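Local atomic coordinates of putative carboxylesterase (Lactobacillus plantarum WCFS1, PDB entry 3BJR), a protein that is probably a carboxylesterase of the alpha/beta-hydrolase type that hydrolyses carboxylic ester bonds. Residues 88-91 with 92-95; 146-149 with 150-153. All blocks are in the same frame, centred on the assembly; numbering follows the deposited sequence.

Interaction 1 of 2, residues 88-91 with 92-95; sequences YTLL and TDQQ
The carbonyl oxygen of L90 is gripped twice from the far side of a tight turn, by the backbone N of D93 and by that of Q94. L91 and T92 have the backbone angles of a type I beta turn; D93 stays in helical angles, and an i to i+4 bond from Q94 overlaps the beta turn on the same oxygen, in the loop between strand 82-87 and helix 100-114 of what is probably an alpha/beta-hydrolase fold. The two donors reach the oxygen differently. D93 N, 3.0 Å from L90 O, comes from above the carbonyl plane, whereas Q94 N, 3.1 Å from L90 O, lies in that plane.

D93 also closes the turn with its side chain. CG is anti to the carbonyl carbon (chi1 -59°), which sets the carboxylate beside the N-H of L90; there OD2 takes the N-H of L90 at 2.8 Å through its anti lone pair, in a fairly straight bond (160° at the hydrogen). L90 is thus held through both its N-H and its C=O.

The methyl of T89 packs against the same aspartate, CG2 lying 3.7 Å from D93 CB, while its OG1 is hydrogen-bonded to OD2 of D104 in helix 100-114. Y88 is buried, and its OH is hydrogen-bonded to P57 O. At the outer end, L91 CD2 rests 4.0 Å from Q95 CG.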
loop_
_atom_site.group_PDB
_atom_site.type_symbol
_atom_site.label_atom_id
_atom_site.label_comp_id
_atom_site.label_asym_id
_atom_site.label_seq_id
_atom_site.Cartn_x
_atom_site.Cartn_y
_atom_site.Cartn_z
ATOM N N TYR A 88 11.558 -11.610 -22.983
ATOM C CA TYR A 88 11.277 -13.015 -22.723
ATOM C C TYR A 88 10.482 -13.717 -23.820
ATOM O O TYR A 88 9.999 -13.090 -24.757
ATOM C CB TYR A 88 10.565 -13.162 -21.375
ATOM C CG TYR A 88 9.351 -12.246 -21.145
ATOM C CD1 TYR A 88 8.087 -12.556 -21.653
ATOM C CD2 TYR A 88 9.466 -11.095 -20.389
ATOM C CE1 TYR A 88 7.001 -11.724 -21.422
ATOM C CE2 TYR A 88 8.376 -10.255 -20.169
ATOM C CZ TYR A 88 7.149 -10.566 -20.702
ATOM O OH TYR A 88 6.075 -9.755 -20.473
ATOM N N THR A 89 10.395 -15.042 -23.701
ATOM C CA THR A 89 9.658 -15.886 -24.652
ATOM C C THR A 89 8.203 -15.471 -24.739
ATOM O O THR A 89 7.544 -15.235 -23.718
ATOM C CB THR A 89 9.732 -17.376 -24.252
ATOM O OG1 THR A 89 11.101 -17.709 -24.090
ATOM C CG2 THR A 89 9.101 -18.294 -25.311
ATOM N N LEU A 90 7.715 -15.385 -25.978
ATOM C CA LEU A 90 6.354 -14.967 -26.250
ATOM C C LEU A 90 5.542 -16.143 -26.782
ATOM O O LEU A 90 6.081 -17.200 -27.076
ATOM C CB LEU A 90 6.368 -13.795 -27.268
ATOM C CG LEU A 90 7.207 -12.553 -26.919
ATOM C CD1 LEU A 90 7.326 -11.605 -28.119
ATOM C CD2 LEU A 90 6.660 -11.885 -25.747
ATOM N N LEU A 91 4.233 -15.951 -26.893
ATOM C CA LEU A 91 3.322 -16.984 -27.428
ATOM C C LEU A 91 3.675 -17.367 -28.840
ATOM O O LEU A 91 3.515 -18.521 -29.227
ATOM C CB LEU A 91 1.875 -16.514 -27.355
ATOM C CG LEU A 91 1.314 -16.529 -25.931
ATOM C CD1 LEU A 91 0.202 -15.471 -25.695
ATOM C CD2 LEU A 91 0.860 -17.956 -25.609
ATOM N N THR A 92 4.175 -16.410 -29.609
ATOM C CA THR A 92 4.630 -16.683 -30.980
ATOM C C THR A 92 5.908 -17.520 -31.044
ATOM O O THR A 92 6.152 -18.180 -32.045
ATOM C CB THR A 92 4.828 -15.380 -31.784
ATOM O OG1 THR A 92 5.403 -14.383 -30.928
ATOM C CG2 THR A 92 3.472 -14.874 -32.339
ATOM N N ASP A 93 6.718 -17.500 -29.989
ATOM C CA ASP A 93 7.935 -18.318 -29.927
ATOM C C ASP A 93 7.627 -19.742 -29.491
ATOM O O ASP A 93 8.249 -20.695 -29.941
ATOM C CB ASP A 93 8.920 -17.753 -28.928
ATOM C CG ASP A 93 9.314 -16.360 -29.248
ATOM O OD1 ASP A 93 9.803 -16.127 -30.381
ATOM O OD2 ASP A 93 9.150 -15.507 -28.347
ATOM N N GLN A 94 6.671 -19.873 -28.586
ATOM C CA GLN A 94 6.355 -21.165 -28.036
ATOM C C GLN A 94 4.944 -21.224 -27.479
ATOM O O GLN A 94 4.494 -20.332 -26.740
ATOM C CB GLN A 94 7.395 -21.470 -26.953
ATOM C CG GLN A 94 6.984 -22.458 -25.904
ATOM C CD GLN A 94 8.114 -22.752 -24.960
ATOM O OE1 GLN A 94 9.284 -22.767 -25.354
ATOM N NE2 GLN A 94 7.778 -22.999 -23.705
ATOM N N GLN A 95 4.243 -22.284 -27.860
ATOM C CA GLN A 95 2.915 -22.503 -27.331
ATOM C C GLN A 95 2.710 -24.000 -27.018
ATOM O O GLN A 95 2.998 -24.855 -27.873
ATOM C CB GLN A 95 1.838 -21.979 -28.268
ATOM C CG GLN A 95 0.655 -21.503 -27.443
ATOM C CD GLN A 95 -0.554 -21.236 -28.248
ATOM O OE1 GLN A 95 -0.690 -21.720 -29.376
ATOM N NE2 GLN A 95 -1.485 -20.503 -27.659
#

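Interaction 2 of 2, residues 146-149 with 150-153; sequences ATRV and ATEL
V149 and L153 meet one helical turn apart, their side chains lying next to each other and pointing the same way, with V149 CG1 3.6 Å from L153 CD1. They belong to the last turns of helix 133-153, which starts within the probable nucleophile elbow of the alpha/beta-hydrolase fold. V149 has CG1 anti to the backbone N (chi1 179°), and this carries that methyl forward along the helix to the leucine.

Beneath the side chains run three successive i to i+4 bonds. T151 N gives its hydrogen to T147 O at 3.0 Å, E152 N to R148 O at 2.9 Å and L153 N to V149 O at 2.8 Å. All are nearly straight at the hydrogen, 160° to 165°, so the three carbonyls and the three amides satisfy each other in regular alpha-helical fashion. Just upstream the regularity fails: the helix is kinked where the amides of A146, T147 and R148 have no bond to the preceding turn, and a wider pi-type turn occurs there.

T151 OG1 lies to one side of two carbonyl oxygens, 3.0 Å from T147 O and 3.3 Å from R148 O. On the neighbouring flank E152 CG, anti to the carbonyl carbon, lies 3.4 Å from R148 O, alongside that backbone bond; the chain bends beyond it at chi2. R148 and E152 are oppositely charged, but NH2 of R148 stays 5.4 Å from OE2 of E152, and both side chains also touch W188.

V149 and L153 pack on L160 of helix 157-160, and V149 reaches V102 of helix 100-114. The three amide-carbonyl bonds set the shape here, while the arginine and glutamate could add a weak attraction at a distance, their charged atoms not being in contact.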
loop_
_atom_site.group_PDB
_atom_site.type_symbol
_atom_site.label_atom_id
_atom_site.label_comp_id
_atom_site.label_asym_id
_atom_site.label_seq_id
_atom_site.Cartn_x
_atom_site.Cartn_y
_atom_site.Cartn_z
ATOM N N ALA A 146 14.770 -21.117 -6.148
ATOM C CA ALA A 146 15.606 -22.104 -5.445
ATOM C C ALA A 146 15.193 -23.522 -5.700
ATOM O O ALA A 146 15.955 -24.428 -5.435
ATOM C CB ALA A 146 15.585 -21.856 -3.938
ATOM N N THR A 147 13.986 -23.694 -6.225
ATOM C CA THR A 147 13.410 -25.000 -6.492
ATOM C C THR A 147 13.240 -25.263 -7.990
ATOM O O THR A 147 14.197 -25.663 -8.659
ATOM C CB THR A 147 12.085 -25.161 -5.715
ATOM O OG1 THR A 147 11.252 -24.011 -5.922
ATOM C CG2 THR A 147 12.382 -25.309 -4.220
ATOM N N ARG A 148 12.062 -24.970 -8.535
ATOM C CA ARG A 148 11.774 -25.342 -9.933
ATOM C C ARG A 148 12.683 -24.666 -10.984
ATOM O O ARG A 148 13.089 -25.323 -11.914
ATOM C CB ARG A 148 10.262 -25.201 -10.280
ATOM C CG ARG A 148 9.235 -25.928 -9.316
ATOM C CD ARG A 148 9.575 -27.374 -8.870
ATOM N NE ARG A 148 9.575 -28.406 -9.928
ATOM C CZ ARG A 148 8.627 -29.338 -10.144
ATOM N NH1 ARG A 148 7.523 -29.433 -9.389
ATOM N NH2 ARG A 148 8.772 -30.191 -11.157
ATOM N N VAL A 149 13.048 -23.407 -10.825
ATOM C CA VAL A 149 13.957 -22.758 -11.799
ATOM C C VAL A 149 15.350 -23.394 -11.765
ATOM O O VAL A 149 15.907 -23.756 -12.809
ATOM C CB VAL A 149 14.082 -21.216 -11.576
ATOM C CG1 VAL A 149 15.048 -20.627 -12.590
ATOM C CG2 VAL A 149 12.706 -20.540 -11.679
ATOM N N ALA A 150 15.897 -23.562 -10.558
ATOM C CA ALA A 150 17.214 -24.188 -10.367
ATOM C C ALA A 150 17.290 -25.578 -10.999
ATOM O O ALA A 150 18.259 -25.907 -11.713
ATOM C CB ALA A 150 17.561 -24.261 -8.857
ATOM N N THR A 151 16.258 -26.384 -10.761
ATOM C CA THR A 151 16.256 -27.749 -11.271
ATOM C C THR A 151 15.969 -27.762 -12.781
ATOM O O THR A 151 16.594 -28.529 -13.487
ATOM C CB THR A 151 15.336 -28.669 -10.443
ATOM O OG1 THR A 151 14.028 -28.138 -10.416
ATOM C CG2 THR A 151 15.793 -28.726 -9.002
ATOM N N GLU A 152 15.095 -26.893 -13.302
ATOM C CA GLU A 152 14.878 -26.836 -14.776
ATOM C C GLU A 152 16.111 -26.330 -15.527
ATOM O O GLU A 152 16.440 -26.831 -16.592
ATOM C CB GLU A 152 13.678 -25.966 -15.176
ATOM C CG GLU A 152 12.331 -26.593 -14.962
ATOM C CD GLU A 152 12.192 -27.828 -15.816
ATOM O OE1 GLU A 152 12.192 -27.696 -17.066
ATOM O OE2 GLU A 152 12.128 -28.924 -15.219
ATOM N N LEU A 153 16.780 -25.327 -14.986
ATOM C CA LEU A 153 17.990 -24.808 -15.632
ATOM C C LEU A 153 19.240 -25.578 -15.256
ATOM O O LEU A 153 20.277 -25.407 -15.878
ATOM C CB LEU A 153 18.197 -23.345 -15.254
ATOM C CG LEU A 153 17.106 -22.400 -15.707
ATOM C CD1 LEU A 153 17.478 -21.043 -15.257
ATOM C CD2 LEU A 153 16.908 -22.465 -17.230
#

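In the fold
Interactions 1 and 2 follow one another along the chain, centres 20 Å apart and nearest atoms about 9 Å apart, and they do not touch. Each mixes buried and exposed residues, and both meet the first half of helix 100-114, interaction 1 through Y88, T89 and Q94, interaction 2 through V149, E152 and L153. Y88 also reaches helix 133-153 at V133 and I137, near its start, while interaction 2 lies at its other end. In the loop, an aspartate carboxylate supplements the backbone bonds of a short loop turn. In the helix, repeated backbone bonds run beside an aliphatic pair.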